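Local coordinates for protein 3-carboxy-cis,cis-muconate cycloisomerase (Pseudomonas putida, PDB 1RE5) that is a cycloisomerase-type member of the mostly helical, tetrameric fumarase/aspartase (lyase) superfamily, at residues L431-A434 with R435-A439; T158-T161 with L162-L166; G171-T174 with R175-Q178; S137-A140 with L141-D145; G248-G251 with R252-L256. All blocks are in the same frame, centred on the assembly; numbering follows the deposited sequence.

Interaction 1 of 5, residues L431-A434 with R435-A439; sequences LGQA and RVWVA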
loop_
_atom_site.group_PDB
_atom_site.type_symbol
_atom_site.label_atom_id
_atom_site.label_comp_id
_atom_site.label_asym_id
_atom_site.label_seq_id
_atom_site.Cartn_x
_atom_site.Cartn_y
_atom_site.Cartn_z
ATOM N N LEU D 431 -36.464 -14.068 -12.594
ATOM C CA LEU D 431 -35.119 -13.747 -13.040
ATOM C C LEU D 431 -34.939 -12.283 -13.426
ATOM O O LEU D 431 -33.849 -11.870 -13.826
ATOM C CB LEU D 431 -34.747 -14.652 -14.217
ATOM C CG LEU D 431 -34.023 -15.947 -13.835
ATOM C CD1 LEU D 431 -34.520 -16.457 -12.494
ATOM C CD2 LEU D 431 -34.202 -16.978 -14.925
ATOM N N GLY D 432 -35.998 -11.496 -13.302
ATOM C CA GLY D 432 -35.903 -10.089 -13.651
ATOM C C GLY D 432 -35.232 -9.812 -14.989
ATOM O O GLY D 432 -35.555 -10.433 -16.000
ATOM N N GLN D 433 -34.282 -8.885 -14.995
ATOM C CA GLN D 433 -33.578 -8.515 -16.222
ATOM C C GLN D 433 -32.334 -9.357 -16.521
ATOM O O GLN D 433 -31.524 -8.998 -17.384
ATOM C CB GLN D 433 -33.186 -7.032 -16.174
ATOM C CG GLN D 433 -34.361 -6.094 -15.924
ATOM C CD GLN D 433 -35.496 -6.332 -16.909
ATOM O OE1 GLN D 433 -35.338 -6.121 -18.119
ATOM N NE2 GLN D 433 -36.644 -6.788 -16.399
ATOM N N ALA D 434 -32.187 -10.475 -15.818
ATOM C CA ALA D 434 -31.049 -11.362 -16.013
ATOM C C ALA D 434 -30.621 -11.499 -17.471
ATOM O O ALA D 434 -29.479 -11.197 -17.813
ATOM C CB ALA D 434 -31.365 -12.733 -15.443
ATOM N N ARG D 435 -31.528 -11.964 -18.325
ATOM C CA ARG D 435 -31.221 -12.148 -19.745
ATOM C C ARG D 435 -30.912 -10.840 -20.486
ATOM O O ARG D 435 -30.109 -10.812 -21.429
ATOM C CB ARG D 435 -32.369 -12.897 -20.443
ATOM C CG ARG D 435 -32.314 -14.400 -20.245
ATOM C CD ARG D 435 -33.452 -15.151 -20.947
ATOM N NE ARG D 435 -34.737 -15.000 -20.256
ATOM C CZ ARG D 435 -34.926 -15.227 -18.955
ATOM N NH1 ARG D 435 -33.912 -15.617 -18.186
ATOM N NH2 ARG D 435 -36.129 -15.053 -18.416
ATOM N N VAL D 436 -31.545 -9.756 -20.060
ATOM C CA VAL D 436 -31.302 -8.466 -20.678
ATOM C C VAL D 436 -29.853 -8.035 -20.409
ATOM O O VAL D 436 -29.135 -7.623 -21.330
ATOM C CB VAL D 436 -32.266 -7.401 -20.117
ATOM C CG1 VAL D 436 -31.912 -6.022 -20.673
ATOM C CG2 VAL D 436 -33.683 -7.765 -20.476
ATOM N N TRP D 437 -29.427 -8.134 -19.150
ATOM C CA TRP D 437 -28.070 -7.752 -18.777
ATOM C C TRP D 437 -27.048 -8.499 -19.649
ATOM O O TRP D 437 -26.116 -7.893 -20.205
ATOM C CB TRP D 437 -27.806 -8.069 -17.300
ATOM C CG TRP D 437 -28.684 -7.347 -16.296
ATOM C CD1 TRP D 437 -28.994 -7.773 -15.032
ATOM C CD2 TRP D 437 -29.326 -6.072 -16.457
ATOM N NE1 TRP D 437 -29.786 -6.849 -14.398
ATOM C CE2 TRP D 437 -30.009 -5.796 -15.244
ATOM C CE3 TRP D 437 -29.394 -5.137 -17.505
ATOM C CZ2 TRP D 437 -30.753 -4.621 -15.046
ATOM C CZ3 TRP D 437 -30.138 -3.964 -17.308
ATOM C CH2 TRP D 437 -30.808 -3.721 -16.086
ATOM N N VAL D 438 -27.211 -9.814 -19.763
ATOM C CA VAL D 438 -26.303 -10.602 -20.586
ATOM C C VAL D 438 -26.320 -10.100 -22.030
ATOM O O VAL D 438 -25.298 -10.084 -22.713
ATOM C CB VAL D 438 -26.705 -12.075 -20.599
ATOM C CG1 VAL D 438 -25.833 -12.832 -21.593
ATOM C CG2 VAL D 438 -26.579 -12.667 -19.193
ATOM N N ALA D 439 -27.499 -9.687 -22.486
ATOM C CA ALA D 439 -27.678 -9.187 -23.843
ATOM C C ALA D 439 -26.901 -7.906 -24.071
ATOM O O ALA D 439 -26.132 -7.796 -25.025
ATOM C CB ALA D 439 -29.129 -8.947 -24.090
#

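Interaction 2 of 5, residues T158-T161 with L162-L166; sequences TPVT and LGMKL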
loop_
_atom_site.group_PDB
_atom_site.type_symbol
_atom_site.label_atom_id
_atom_site.label_comp_id
_atom_site.label_asym_id
_atom_site.label_seq_id
_atom_site.Cartn_x
_atom_site.Cartn_y
_atom_site.Cartn_z
ATOM N N THR D 158 -32.796 -12.970 -3.732
ATOM C CA THR D 158 -33.581 -13.283 -4.920
ATOM C C THR D 158 -32.703 -13.847 -6.016
ATOM O O THR D 158 -31.522 -13.519 -6.120
ATOM C CB THR D 158 -34.307 -12.050 -5.446
ATOM O OG1 THR D 158 -33.396 -10.948 -5.464
ATOM C CG2 THR D 158 -35.498 -11.716 -4.568
ATOM N N PRO D 159 -33.286 -14.693 -6.864
ATOM C CA PRO D 159 -32.625 -15.358 -7.982
ATOM C C PRO D 159 -31.806 -14.464 -8.884
ATOM O O PRO D 159 -32.063 -13.257 -9.033
ATOM C CB PRO D 159 -33.780 -16.014 -8.728
ATOM C CG PRO D 159 -34.742 -16.300 -7.657
ATOM C CD PRO D 159 -34.719 -15.016 -6.855
ATOM N N VAL D 160 -30.843 -15.117 -9.519
ATOM C CA VAL D 160 -29.897 -14.506 -10.426
ATOM C C VAL D 160 -29.617 -15.615 -11.461
ATOM O O VAL D 160 -30.092 -16.738 -11.313
ATOM C CB VAL D 160 -28.631 -14.083 -9.596
ATOM C CG1 VAL D 160 -27.343 -14.547 -10.251
ATOM C CG2 VAL D 160 -28.651 -12.572 -9.380
ATOM N N THR D 161 -28.870 -15.313 -12.513
ATOM C CA THR D 161 -28.580 -16.309 -13.531
ATOM C C THR D 161 -27.054 -16.448 -13.624
ATOM O O THR D 161 -26.330 -15.502 -13.326
ATOM C CB THR D 161 -29.191 -15.841 -14.871
ATOM O OG1 THR D 161 -29.653 -16.969 -15.607
ATOM C CG2 THR D 161 -28.179 -15.118 -15.706
ATOM N N LEU D 162 -26.541 -17.612 -14.011
ATOM C CA LEU D 162 -25.078 -17.736 -14.093
ATOM C C LEU D 162 -24.546 -16.799 -15.165
ATOM O O LEU D 162 -23.475 -16.201 -15.005
ATOM C CB LEU D 162 -24.631 -19.177 -14.398
ATOM C CG LEU D 162 -23.110 -19.367 -14.572
ATOM C CD1 LEU D 162 -22.385 -18.926 -13.308
ATOM C CD2 LEU D 162 -22.783 -20.828 -14.867
ATOM N N GLY D 163 -25.301 -16.677 -16.259
ATOM C CA GLY D 163 -24.901 -15.806 -17.349
ATOM C C GLY D 163 -24.808 -14.358 -16.901
ATOM O O GLY D 163 -23.931 -13.605 -17.351
ATOM N N MET D 164 -25.712 -13.961 -16.006
ATOM C CA MET D 164 -25.723 -12.599 -15.497
ATOM C C MET D 164 -24.389 -12.347 -14.797
ATOM O O MET D 164 -23.729 -11.329 -15.040
ATOM C CB MET D 164 -26.874 -12.403 -14.512
ATOM C CG MET D 164 -27.230 -10.952 -14.258
ATOM S SD MET D 164 -28.260 -10.695 -12.795
ATOM C CE MET D 164 -29.405 -11.979 -12.990
ATOM N N LYS D 165 -23.979 -13.290 -13.950
ATOM C CA LYS D 165 -22.729 -13.148 -13.233
ATOM C C LYS D 165 -21.569 -13.029 -14.206
ATOM O O LYS D 165 -20.799 -12.076 -14.128
ATOM C CB LYS D 165 -22.511 -14.331 -12.282
ATOM C CG LYS D 165 -23.569 -14.460 -11.169
ATOM C CD LYS D 165 -23.320 -15.685 -10.306
ATOM C CE LYS D 165 -22.165 -15.489 -9.337
ATOM N NZ LYS D 165 -22.498 -14.538 -8.248
ATOM N N LEU D 166 -21.435 -13.979 -15.128
ATOM C CA LEU D 166 -20.345 -13.915 -16.097
ATOM C C LEU D 166 -20.414 -12.649 -16.940
ATOM O O LEU D 166 -19.393 -12.136 -17.380
ATOM C CB LEU D 166 -20.367 -15.128 -17.023
ATOM C CG LEU D 166 -20.109 -16.485 -16.372
ATOM C CD1 LEU D 166 -20.185 -17.566 -17.422
ATOM C CD2 LEU D 166 -18.736 -16.487 -15.705
#

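Interaction 3 of 5, residues G171-T174 with R175-Q178; sequences GALT and RHRQ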
loop_
_atom_site.group_PDB
_atom_site.type_symbol
_atom_site.label_atom_id
_atom_site.label_comp_id
_atom_site.label_asym_id
_atom_site.label_seq_id
_atom_site.Cartn_x
_atom_site.Cartn_y
_atom_site.Cartn_z
ATOM N N GLY D 171 -18.447 -7.268 -18.808
ATOM C CA GLY D 171 -18.555 -5.824 -18.816
ATOM C C GLY D 171 -17.275 -5.147 -18.372
ATOM O O GLY D 171 -16.775 -4.265 -19.054
ATOM N N ALA D 172 -16.743 -5.557 -17.226
ATOM C CA ALA D 172 -15.526 -4.971 -16.701
ATOM C C ALA D 172 -14.393 -5.112 -17.700
ATOM O O ALA D 172 -13.682 -4.137 -17.965
ATOM C CB ALA D 172 -15.145 -5.645 -15.397
ATOM N N LEU D 173 -14.221 -6.314 -18.254
ATOM C CA LEU D 173 -13.146 -6.552 -19.221
ATOM C C LEU D 173 -13.241 -5.636 -20.448
ATOM O O LEU D 173 -12.218 -5.161 -20.965
ATOM C CB LEU D 173 -13.133 -8.019 -19.665
ATOM C CG LEU D 173 -12.660 -9.033 -18.616
ATOM C CD1 LEU D 173 -12.563 -10.406 -19.235
ATOM C CD2 LEU D 173 -11.310 -8.627 -18.083
ATOM N N THR D 174 -14.463 -5.391 -20.914
ATOM C CA THR D 174 -14.672 -4.511 -22.055
ATOM C C THR D 174 -14.176 -3.097 -21.718
ATOM O O THR D 174 -13.492 -2.449 -22.517
ATOM C CB THR D 174 -16.170 -4.441 -22.434
ATOM O OG1 THR D 174 -16.623 -5.746 -22.822
ATOM C CG2 THR D 174 -16.397 -3.451 -23.590
ATOM N N ARG D 175 -14.529 -2.620 -20.531
ATOM C CA ARG D 175 -14.110 -1.300 -20.094
ATOM C C ARG D 175 -12.587 -1.205 -19.992
ATOM O O ARG D 175 -12.016 -0.129 -20.173
ATOM C CB ARG D 175 -14.735 -0.978 -18.743
ATOM C CG ARG D 175 -16.072 -0.276 -18.810
ATOM C CD ARG D 175 -16.733 -0.268 -17.436
ATOM N NE ARG D 175 -17.730 -1.328 -17.357
ATOM C CZ ARG D 175 -17.890 -2.132 -16.322
ATOM N NH1 ARG D 175 -17.120 -2.011 -15.257
ATOM N NH2 ARG D 175 -18.823 -3.065 -16.365
ATOM N N HIS D 176 -11.920 -2.317 -19.700
ATOM C CA HIS D 176 -10.467 -2.270 -19.586
ATOM C C HIS D 176 -9.829 -2.230 -20.949
ATOM O O HIS D 176 -8.782 -1.599 -21.130
ATOM C CB HIS D 176 -9.940 -3.469 -18.798
ATOM C CG HIS D 176 -10.426 -3.497 -17.387
ATOM N ND1 HIS D 176 -10.498 -4.657 -16.641
ATOM C CD2 HIS D 176 -10.924 -2.513 -16.603
ATOM C CE1 HIS D 176 -11.026 -4.386 -15.460
ATOM N NE2 HIS D 176 -11.293 -3.092 -15.412
ATOM N N ARG D 177 -10.455 -2.907 -21.907
ATOM C CA ARG D 177 -9.930 -2.934 -23.266
ATOM C C ARG D 177 -9.986 -1.522 -23.798
ATOM O O ARG D 177 -9.066 -1.050 -24.470
ATOM C CB ARG D 177 -10.774 -3.861 -24.125
ATOM C CG ARG D 177 -10.775 -5.275 -23.599
ATOM C CD ARG D 177 -11.589 -6.172 -24.474
ATOM N NE ARG D 177 -10.969 -6.382 -25.775
ATOM C CZ ARG D 177 -11.619 -6.881 -26.824
ATOM N NH1 ARG D 177 -12.904 -7.204 -26.704
ATOM N NH2 ARG D 177 -10.986 -7.067 -27.981
ATOM N N GLN D 178 -11.078 -0.859 -23.446
ATOM C CA GLN D 178 -11.368 0.519 -23.812
ATOM C C GLN D 178 -10.296 1.427 -23.216
ATOM O O GLN D 178 -9.741 2.269 -23.907
ATOM C CB GLN D 178 -12.737 0.863 -23.238
ATOM C CG GLN D 178 -13.418 2.110 -23.703
ATOM C CD GLN D 178 -14.754 2.296 -22.963
ATOM O OE1 GLN D 178 -15.587 1.364 -22.890
ATOM N NE2 GLN D 178 -14.964 3.499 -22.406
#

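Interaction 4 of 5, residues S137-A140 with L141-D145; sequences SQQA and LKHAD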
loop_
_atom_site.group_PDB
_atom_site.type_symbol
_atom_site.label_atom_id
_atom_site.label_comp_id
_atom_site.label_asym_id
_atom_site.label_seq_id
_atom_site.Cartn_x
_atom_site.Cartn_y
_atom_site.Cartn_z
ATOM N N SER D 137 -17.923 -14.256 -23.237
ATOM C CA SER D 137 -19.128 -13.826 -23.928
ATOM C C SER D 137 -20.019 -15.020 -24.279
ATOM O O SER D 137 -21.235 -14.963 -24.121
ATOM C CB SER D 137 -18.743 -13.088 -25.203
ATOM O OG SER D 137 -19.891 -12.861 -25.992
ATOM N N GLN D 138 -19.406 -16.097 -24.759
ATOM C CA GLN D 138 -20.143 -17.295 -25.130
ATOM C C GLN D 138 -20.780 -17.964 -23.915
ATOM O O GLN D 138 -21.956 -18.314 -23.928
ATOM C CB GLN D 138 -19.210 -18.272 -25.830
ATOM C CG GLN D 138 -18.589 -17.717 -27.079
ATOM C CD GLN D 138 -17.968 -18.792 -27.938
ATOM O OE1 GLN D 138 -17.405 -18.503 -28.992
ATOM N NE2 GLN D 138 -18.074 -20.048 -27.498
ATOM N N GLN D 139 -19.983 -18.151 -22.872
ATOM C CA GLN D 139 -20.462 -18.746 -21.629
ATOM C C GLN D 139 -21.630 -17.921 -21.072
ATOM O O GLN D 139 -22.611 -18.468 -20.593
ATOM C CB GLN D 139 -19.328 -18.798 -20.603
ATOM C CG GLN D 139 -18.133 -19.632 -21.021
ATOM C CD GLN D 139 -18.408 -21.121 -20.965
ATOM O OE1 GLN D 139 -17.484 -21.928 -21.012
ATOM N NE2 GLN D 139 -19.679 -21.495 -20.864
ATOM N N ALA D 140 -21.521 -16.600 -21.133
ATOM C CA ALA D 140 -22.589 -15.739 -20.646
ATOM C C ALA D 140 -23.875 -16.093 -21.385
ATOM O O ALA D 140 -24.911 -16.330 -20.776
ATOM C CB ALA D 140 -22.231 -14.270 -20.881
ATOM N N LEU D 141 -23.804 -16.125 -22.709
ATOM C CA LEU D 141 -24.970 -16.466 -23.511
ATOM C C LEU D 141 -25.453 -17.873 -23.206
ATOM O O LEU D 141 -26.637 -18.091 -22.976
ATOM C CB LEU D 141 -24.647 -16.366 -25.000
ATOM C CG LEU D 141 -24.510 -14.959 -25.583
ATOM C CD1 LEU D 141 -23.963 -15.062 -27.001
ATOM C CD2 LEU D 141 -25.859 -14.254 -25.550
ATOM N N LYS D 142 -24.530 -18.827 -23.215
ATOM C CA LYS D 142 -24.860 -20.218 -22.947
ATOM C C LYS D 142 -25.648 -20.398 -21.665
ATOM O O LYS D 142 -26.579 -21.200 -21.626
ATOM C CB LYS D 142 -23.597 -21.071 -22.874
ATOM C CG LYS D 142 -23.854 -22.508 -22.454
ATOM C CD LYS D 142 -22.639 -23.380 -22.729
ATOM C CE LYS D 142 -22.894 -24.840 -22.376
ATOM N NZ LYS D 142 -21.726 -25.697 -22.698
ATOM N N HIS D 143 -25.284 -19.669 -20.617
ATOM C CA HIS D 143 -25.984 -19.793 -19.346
ATOM C C HIS D 143 -26.818 -18.559 -19.005
ATOM O O HIS D 143 -27.105 -18.293 -17.837
ATOM C CB HIS D 143 -24.989 -20.067 -18.209
ATOM C CG HIS D 143 -24.303 -21.395 -18.306
ATOM N ND1 HIS D 143 -23.074 -21.555 -18.911
ATOM C CD2 HIS D 143 -24.677 -22.627 -17.886
ATOM C CE1 HIS D 143 -22.721 -22.827 -18.858
ATOM N NE2 HIS D 143 -23.676 -23.499 -18.242
ATOM N N ALA D 144 -27.213 -17.807 -20.021
ATOM C CA ALA D 144 -28.005 -16.599 -19.806
ATOM C C ALA D 144 -29.234 -16.828 -18.942
ATOM O O ALA D 144 -29.737 -15.905 -18.313
ATOM C CB ALA D 144 -28.434 -16.001 -21.140
ATOM N N ASP D 145 -29.729 -18.054 -18.896
ATOM C CA ASP D 145 -30.915 -18.292 -18.092
ATOM C C ASP D 145 -30.904 -19.523 -17.194
ATOM O O ASP D 145 -31.963 -20.030 -16.824
ATOM C CB ASP D 145 -32.162 -18.293 -18.988
ATOM C CG ASP D 145 -32.039 -19.240 -20.150
ATOM O OD1 ASP D 145 -32.840 -19.121 -21.097
ATOM O OD2 ASP D 145 -31.137 -20.106 -20.120
#

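Interaction 5 of 5, residues G248-G251 with R252-L256; sequences GKFG and RDISL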
loop_
_atom_site.group_PDB
_atom_site.type_symbol
_atom_site.label_atom_id
_atom_site.label_comp_id
_atom_site.label_asym_id
_atom_site.label_seq_id
_atom_site.Cartn_x
_atom_site.Cartn_y
_atom_site.Cartn_z
ATOM N N GLY D 248 -9.735 -10.792 -9.990
ATOM C CA GLY D 248 -9.685 -11.237 -8.602
ATOM C C GLY D 248 -11.083 -11.524 -8.081
ATOM O O GLY D 248 -11.289 -12.420 -7.263
ATOM N N LYS D 249 -12.055 -10.755 -8.558
ATOM C CA LYS D 249 -13.442 -10.939 -8.149
ATOM C C LYS D 249 -13.918 -12.243 -8.767
ATOM O O LYS D 249 -14.605 -13.038 -8.133
ATOM C CB LYS D 249 -14.296 -9.762 -8.648
ATOM C CG LYS D 249 -15.741 -9.764 -8.200
ATOM C CD LYS D 249 -16.648 -10.207 -9.310
ATOM C CE LYS D 249 -18.085 -9.837 -9.009
ATOM N NZ LYS D 249 -18.625 -10.620 -7.864
ATOM N N PHE D 250 -13.525 -12.460 -10.015
ATOM C CA PHE D 250 -13.900 -13.665 -10.737
ATOM C C PHE D 250 -13.316 -14.875 -10.005
ATOM O O PHE D 250 -14.013 -15.858 -9.756
ATOM C CB PHE D 250 -13.402 -13.573 -12.191
ATOM C CG PHE D 250 -13.730 -14.776 -13.029
ATOM C CD1 PHE D 250 -15.035 -15.263 -13.097
ATOM C CD2 PHE D 250 -12.729 -15.432 -13.747
ATOM C CE1 PHE D 250 -15.336 -16.388 -13.864
ATOM C CE2 PHE D 250 -13.019 -16.563 -14.523
ATOM C CZ PHE D 250 -14.319 -17.041 -14.582
ATOM N N GLY D 251 -12.047 -14.785 -9.628
ATOM C CA GLY D 251 -11.415 -15.883 -8.920
ATOM C C GLY D 251 -12.089 -16.171 -7.590
ATOM O O GLY D 251 -12.206 -17.326 -7.175
ATOM N N ARG D 252 -12.527 -15.121 -6.905
ATOM C CA ARG D 252 -13.190 -15.298 -5.623
ATOM C C ARG D 252 -14.506 -16.036 -5.831
ATOM O O ARG D 252 -14.794 -17.023 -5.152
ATOM C CB ARG D 252 -13.478 -13.952 -4.966
ATOM C CG ARG D 252 -14.321 -14.079 -3.694
ATOM C CD ARG D 252 -13.450 -14.442 -2.499
ATOM N NE ARG D 252 -12.510 -13.351 -2.261
ATOM C CZ ARG D 252 -12.824 -12.221 -1.623
ATOM N NH1 ARG D 252 -14.051 -12.042 -1.120
ATOM N NH2 ARG D 252 -11.929 -11.237 -1.554
ATOM N N ASP D 253 -15.305 -15.552 -6.776
ATOM C CA ASP D 253 -16.592 -16.162 -7.072
ATOM C C ASP D 253 -16.493 -17.665 -7.389
ATOM O O ASP D 253 -17.331 -18.462 -6.950
ATOM C CB ASP D 253 -17.272 -15.400 -8.213
ATOM C CG ASP D 253 -17.774 -14.026 -7.773
ATOM O OD1 ASP D 253 -17.720 -13.743 -6.563
ATOM O OD2 ASP D 253 -18.228 -13.222 -8.622
ATOM N N ILE D 254 -15.474 -18.054 -8.144
ATOM C CA ILE D 254 -15.283 -19.455 -8.479
ATOM C C ILE D 254 -14.986 -20.238 -7.218
ATOM O O ILE D 254 -15.599 -21.269 -6.959
ATOM C CB ILE D 254 -14.098 -19.639 -9.422
ATOM C CG1 ILE D 254 -14.337 -18.836 -10.696
ATOM C CG2 ILE D 254 -13.887 -21.105 -9.736
ATOM C CD1 ILE D 254 -15.507 -19.294 -11.522
ATOM N N SER D 255 -14.053 -19.747 -6.415
ATOM C CA SER D 255 -13.681 -20.468 -5.207
ATOM C C SER D 255 -14.870 -20.646 -4.280
ATOM O O SER D 255 -14.992 -21.679 -3.625
ATOM C CB SER D 255 -12.529 -19.766 -4.479
ATOM O OG SER D 255 -12.976 -18.611 -3.806
ATOM N N LEU D 256 -15.757 -19.655 -4.220
ATOM C CA LEU D 256 -16.941 -19.770 -3.357
ATOM C C LEU D 256 -17.969 -20.732 -3.945
ATOM O O LEU D 256 -18.681 -21.425 -3.199
ATOM C CB LEU D 256 -17.586 -18.402 -3.133
ATOM C CG LEU D 256 -16.757 -17.486 -2.237
ATOM C CD1 LEU D 256 -17.236 -16.075 -2.388
ATOM C CD2 LEU D 256 -16.846 -17.951 -0.791
#

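Interaction 1 of 5, residues L431-A434 with R435-A439
Gln433 lies over Trp437 at the start of helix 434-449, and this is the close-packed part of the contact. Its CB stands above one face of the indole, 3.8 Å from the centroid of the six-membered ring of Trp437 and 23° off the ring normal, a CH-pi contact displaced toward the rim. The Gln433 chain then folds at chi2 (-53°), turning its amide steeply to the indole, 77° between the planes, and bringing OE1 beside Val436, 3.3 Å from CG2 of that valine. Over the same indole face the main-chain oxygen of Gln433 receives Trp437 N at 2.9 Å in a nearly straight bond, together with a weak bond from Val436 N. Val438 N follows with a 3.3 Å bond to Ala434 O. Across the subunit boundary, Trp437 NE1 donates to Gly197 O of the second subunit, while Met164 of helix 162-187 packs against both Ala434 and Trp437. The far side of the turn is looser. Arg435, largely exposed, bends at chi3 and runs back toward Leu431, where NH1 meets CD2 at 3.5 Å near the plane of the guanidinium; this is plain van der Waals packing, and Asp145 also lies against the arginine. Between the two sides the chain reverses through Gly432 at positive phi, and Ala434 N closes the turn on Leu431 O at 2.9 Å. The arrangement is a type II' beta turn leading into a helix, with Gln433 at the N-cap of the C-terminal helix of this lyase-superfamily fold.

Interaction 2 of 5, residues T158-T161 with L162-L166
Val160 and Met164 meet with their side chains roughly at right angles, the valine reaching out from strand 159-161 and the methionine coming back from the first turn of helix 162-187. The methyl CE of Met164 does the touching, 3.7 Å from CG2 of Val160 and 3.6 Å from its CA. The methionine gets there by running out nearly straight, with CG opposite its own backbone nitrogen (chi1 -162°), and then folding at chi3 (-44°) so that the methyl turns toward the strand. The other branch of the valine, CG1, faces Lys165, whose CG lies 3.9 Å away with the two side chains again crossing nearly perpendicularly. Val160 is thus straddled by two consecutive helix residues. Here a beta strand passes directly into a helix: strand 159-161, an outer strand of a small three-stranded antiparallel sheet, ends at Thr161 in the N-cap position, and the axes of the short strand and helix segments diverge by 66°. The Thr161 side chain provides no cap; its OG1 bonds instead to Ala144 O, tying the junction to the loop just after helix 106-142. The carbonyl of Thr161 is what engages the helix, taking Lys165 N at 3.3 Å. Lys165 bends at chi3 and chi4 along its methylene chain, and NZ makes a salt bridge to Glu314 and a hydrogen bond to His313 ND1, both of the second subunit. Ser196 and Gly197 of that subunit pack on Val160 and Met164 respectively.

Interaction 3 of 5, residues G171-T174 with R175-Q178
Arg175 folds back along helix 162-187 to lay one face of its guanidinium over the peptide joining Gly171 to Ala172. Helical hydrogen bonds form the framework: the backbone nitrogens of residues 175-178 donate in turn to the carbonyls of residues 171-174, from Arg175 N to Gly171 O at 3.2 Å through to Gln178 N to Thr174 O at 3.0 Å. Thr174 OG1 adds a side-chain bond to Leu170 O, one turn back.

Flat groups over backbone make a second kind of contact. The arginine bends at chi3 (-100°), and NH2 stands 3.3 Å from Gly171 C; glycine, with no side chain, lets the guanidinium sit this near the backbone. In the case of His176, Ala172 O lies 3.3 Å from the plane of the imidazole, over the centre of one face and not directed at a ring nitrogen. Chi1 of -63° sets CG opposite the carbonyl carbon, swinging the ring back over that oxygen.

Apolar packing is the third kind. Leu173 packs on Leu129, Leu132 and Leu136 of helix 106-142, while His176 meets Leu242 and Val243 of helix 231-257.

Charge is balanced in part across the interface: Arg175 pairs with Asp231 through NH1 and with Glu223 through NH2, both of the second subunit, although Arg232 of that subunit brings a like charge close to NH2. Within the helix bundle, the buried positive charge of Arg175 is probably offset by these carboxylates, while the Gly171-Ala172 peptide covers one face of the guanidinium.

Interaction 4 of 5, residues S137-A140 with L141-D145
Gln139 and His143, one turn apart at the end of helix 106-142, extend side by side in the same direction. The glutamine starts with CG opposite its carbonyl carbon and beside the backbone N, then bends at chi2 (-74°), which carries its terminal amide to a place beside the rim of the imidazole. The two planes are only 24° apart. His143 adopts a similar first torsion, and His143 ND1 lies 3.5 Å from Gln139 O, near the ring plane. Lys142 takes the other course: CG is opposite the backbone N (chi1 174°) and the chain is extended throughout, its CG standing over one face of the imidazole as the amine leads outward. Leu141 leans its CG back to 3.6 Å from Ser137 O.

Lys142 N bonds to Gln138 O at 2.7 Å almost straight, and His143 N to Gln139 O at 2.9 Å, before His143 leaves helical geometry. Its carbonyl then accepts Gly163 N. The His143 carbonyl, just past the helix end, is therefore taken up by the neighbouring strand-helix junction, and the contacts among the projecting side chains are mainly van der Waals.

Interaction 5 of 5, residues G248-G251 with R252-L256
Regular alpha-helical i to i+4 bonds run through Gly248-Leu256, among them Asp253 N to Lys249 O at 2.9 Å and Ile254 N to Phe250 O at 3.1 Å. The segment belongs to helix 231-257, one of the long helices of the bundle characteristic of this lyase superfamily, and its adjacent faces carry different chemistry. On one, Lys249 and Asp253 form an i to i+4 salt bridge. The lysine chain bends at chi2 (-103°) and again at chi4, curling forward along the helix so that NZ meets OD2 of Asp253 at 2.7 Å on its syn lone pair. Both groups have further partners on the second subunit: NZ also donates to Gln311 O and His313 O, and Asp253 OD1 accepts from His313 N, so a buried ion pair is joined to a neighbouring main chain, where it probably stays charged. On the next face Phe250 and Ile254 cross obliquely, with CG1 of Ile254 over the phenyl face in a CH-pi contact, 4.3 Å from the centroid of the Phe250 ring and 16° off its normal. Ile344 of helix 319-347 packs on both residues. Gly251 O accepts Ser255 N. Further on, Ser255 turns OG back at chi1 75° and donates it to Arg252 O at 2.8 Å, the same oxygen that accepts Leu256 N.

From the N terminus, interaction 4 comes first, at the end of helix 106-142; interactions 2 and 3 follow at the beginning and middle of helix 162-187, then interaction 5 on helix 231-257, and interaction 1 near the C terminus. Each joins adjoining residues, so none closes a long loop, and they neither nest nor cross. Space brings together what sequence separates: interactions 1, 2 and 4 touch mutually, uniting the C-terminal helix with the strand-helix junction and the end of helix 106-142. Leu166 of interaction 2 reaches Phe250 of interaction 5, whereas interaction 3 touches none of the others. All but interaction 4 meet the second subunit.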